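Local coordinates for protein inactive Zymogen C11 Protease (PDB 6MZO) that probably cleaves peptide bonds as a clostripain-like (C11) cysteine protease once activated, and is held here as the inactive zymogen, at residues A[156-161]-A[179-184]. Numbering follows the deposited sequence.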
loop_
_atom_site.group_PDB
_atom_site.type_symbol
_atom_site.label_atom_id
_atom_site.label_comp_id
_atom_site.label_asym_id
_atom_site.label_seq_id
_atom_site.Cartn_x
_atom_site.Cartn_y
_atom_site.Cartn_z
ATOM N N ASP A 156 -11.587 -5.346 -6.263
ATOM C CA ASP A 156 -10.688 -6.196 -7.091
ATOM C C ASP A 156 -9.246 -5.908 -6.738
ATOM O O ASP A 156 -8.390 -6.831 -6.829
ATOM C CB ASP A 156 -10.918 -5.915 -8.588
ATOM C CG ASP A 156 -12.209 -6.540 -9.104
ATOM O OD1 ASP A 156 -13.026 -7.058 -8.327
ATOM O OD2 ASP A 156 -12.427 -6.560 -10.326
ATOM N N PHE A 157 -8.917 -4.651 -6.448
ATOM C CA PHE A 157 -7.584 -4.329 -5.960
ATOM C C PHE A 157 -7.618 -3.157 -4.996
ATOM O O PHE A 157 -8.549 -2.318 -5.046
ATOM C CB PHE A 157 -6.618 -3.978 -7.129
ATOM C CG PHE A 157 -6.994 -2.690 -7.884
ATOM C CD1 PHE A 157 -6.554 -1.447 -7.488
ATOM C CD2 PHE A 157 -7.842 -2.719 -9.024
ATOM C CE1 PHE A 157 -6.907 -0.278 -8.143
ATOM C CE2 PHE A 157 -8.196 -1.500 -9.686
ATOM C CZ PHE A 157 -7.740 -0.301 -9.266
ATOM N N ILE A 158 -6.609 -3.129 -4.094
ATOM C CA ILE A 158 -6.340 -1.870 -3.392
ATOM C C ILE A 158 -4.920 -1.517 -3.753
ATOM O O ILE A 158 -4.010 -2.380 -3.621
ATOM C CB ILE A 158 -6.473 -1.952 -1.837
ATOM C CG1 ILE A 158 -7.916 -2.300 -1.430
ATOM C CG2 ILE A 158 -5.991 -0.628 -1.223
ATOM C CD1 ILE A 158 -8.057 -2.744 0.104
ATOM N N LEU A 159 -4.739 -0.297 -4.259
ATOM C CA LEU A 159 -3.402 0.231 -4.597
ATOM C C LEU A 159 -3.022 1.198 -3.489
ATOM O O LEU A 159 -3.682 2.218 -3.301
ATOM C CB LEU A 159 -3.464 0.920 -5.958
ATOM C CG LEU A 159 -2.155 1.432 -6.582
ATOM C CD1 LEU A 159 -2.454 1.966 -8.018
ATOM C CD2 LEU A 159 -1.522 2.555 -5.840
ATOM N N PHE A 160 -1.981 0.824 -2.726
ATOM C CA PHE A 160 -1.514 1.737 -1.655
ATOM C C PHE A 160 -0.427 2.635 -2.202
ATOM O O PHE A 160 0.717 2.190 -2.387
ATOM C CB PHE A 160 -0.973 0.918 -0.475
ATOM C CG PHE A 160 -2.031 0.212 0.330
ATOM C CD1 PHE A 160 -2.894 0.938 1.144
ATOM C CD2 PHE A 160 -2.121 -1.185 0.301
ATOM C CE1 PHE A 160 -3.845 0.301 1.902
ATOM C CE2 PHE A 160 -3.104 -1.839 1.103
ATOM C CZ PHE A 160 -3.934 -1.071 1.885
ATOM N N ASP A 161 -0.751 3.884 -2.481
ATOM C CA ASP A 161 0.267 4.827 -2.909
ATOM C C ASP A 161 0.753 5.498 -1.641
ATOM O O ASP A 161 0.309 6.577 -1.257
ATOM C CB ASP A 161 -0.330 5.809 -3.985
ATOM C CG ASP A 161 0.768 6.641 -4.647
ATOM O OD1 ASP A 161 1.881 6.806 -4.071
ATOM O OD2 ASP A 161 0.504 7.248 -5.671
ATOM N N ASP A 179 -8.962 -8.557 -3.755
ATOM C CA ASP A 179 -8.377 -9.698 -4.395
ATOM C C ASP A 179 -6.865 -9.598 -4.549
ATOM O O ASP A 179 -6.187 -10.566 -4.483
ATOM C CB ASP A 179 -9.022 -9.970 -5.743
ATOM C CG ASP A 179 -10.476 -10.364 -5.626
ATOM O OD1 ASP A 179 -10.862 -10.995 -4.666
ATOM O OD2 ASP A 179 -11.226 -10.012 -6.506
ATOM N N TYR A 180 -6.385 -8.383 -4.781
ATOM C CA TYR A 180 -4.982 -8.090 -4.953
ATOM C C TYR A 180 -4.622 -6.817 -4.201
ATOM O O TYR A 180 -5.405 -5.941 -4.110
ATOM C CB TYR A 180 -4.652 -7.869 -6.443
ATOM C CG TYR A 180 -4.817 -9.113 -7.236
ATOM C CD1 TYR A 180 -3.824 -10.021 -7.307
ATOM C CD2 TYR A 180 -5.991 -9.396 -7.848
ATOM C CE1 TYR A 180 -3.991 -11.194 -7.993
ATOM C CE2 TYR A 180 -6.177 -10.564 -8.532
ATOM C CZ TYR A 180 -5.176 -11.463 -8.598
ATOM O OH TYR A 180 -5.366 -12.626 -9.277
ATOM N N ILE A 181 -3.398 -6.765 -3.711
ATOM C CA ILE A 181 -2.882 -5.602 -3.041
ATOM C C ILE A 181 -1.626 -5.176 -3.800
ATOM O O ILE A 181 -0.793 -5.950 -4.041
ATOM C CB ILE A 181 -2.464 -5.906 -1.589
ATOM C CG1 ILE A 181 -3.633 -6.413 -0.769
ATOM C CG2 ILE A 181 -1.900 -4.686 -0.930
ATOM C CD1 ILE A 181 -4.706 -5.410 -0.618
ATOM N N ILE A 182 -1.531 -3.906 -4.124
ATOM C CA ILE A 182 -0.402 -3.355 -4.842
ATOM C C ILE A 182 0.279 -2.329 -3.955
ATOM O O ILE A 182 -0.384 -1.484 -3.462
ATOM C CB ILE A 182 -0.858 -2.650 -6.137
ATOM C CG1 ILE A 182 -1.668 -3.596 -6.993
ATOM C CG2 ILE A 182 0.322 -2.176 -6.947
ATOM C CD1 ILE A 182 -2.352 -2.940 -8.150
ATOM N N GLY A 183 1.593 -2.404 -3.793
ATOM C CA GLY A 183 2.245 -1.426 -2.923
ATOM C C GLY A 183 3.741 -1.539 -3.000
ATOM O O GLY A 183 4.265 -2.313 -3.816
ATOM N N SER A 184 4.393 -0.734 -2.180
ATOM C CA SER A 184 5.873 -0.787 -2.091
ATOM C C SER A 184 6.272 -1.255 -0.745
ATOM O O SER A 184 5.716 -0.805 0.276
ATOM C CB SER A 184 6.488 0.595 -2.351
ATOM O OG SER A 184 7.924 0.596 -2.154
HETATM O O HOH W 1 2.715 1.026 -0.805
#
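Strands 157-161 and 180-183 run side by side and parallel, their axes 4.8 Å apart at closest approach and 14° from exact alignment. Three well-formed backbone bonds join them, Ile158 N to Tyr180 O, Ile182 N to Ile158 O and Phe160 N to Ile182 O, the last at 2.9 Å. At the N-terminal end the bond from Tyr180 N to Asp156 O is weak and bent; at the C-terminal end a water bridges the strands, donating to Phe160 O and accepting from Ser184 N.

On one face, Ile181 pushes CG2 to the rim of the Phe160 ring, 3.7 Å from CE2 and near the ring plane, while CG2 of Ile158 sits over the middle of one ring face. With chi1 at -60° and chi2 at -64°, Ile181 folds its other branch back across the strand gap, bringing CD1 within 4.1 Å of Ile158 CB. The opposite face carries Phe157, Leu159, Tyr180 and Ile182, with Leu159 CG 4.3 Å from Ile182 CB; Val209 of helix 209-220 touches Phe157, Tyr180 and Ile182 there.

Asp156 and Asp179 lie alongside each other, OD1 of the first 3.9 Å from OD2 of the second. A salt bridge from Arg13 to Asp156 OD2 probably offsets much of the repulsion, and His154 NE2 hydrogen-bonds Asp179 OD1. In this beta-alpha-beta crossover through helix 168-173, consistent with the caspase-like core of clan CD peptidases, the backbone ladder fixes the register while apolar side chains cover both faces.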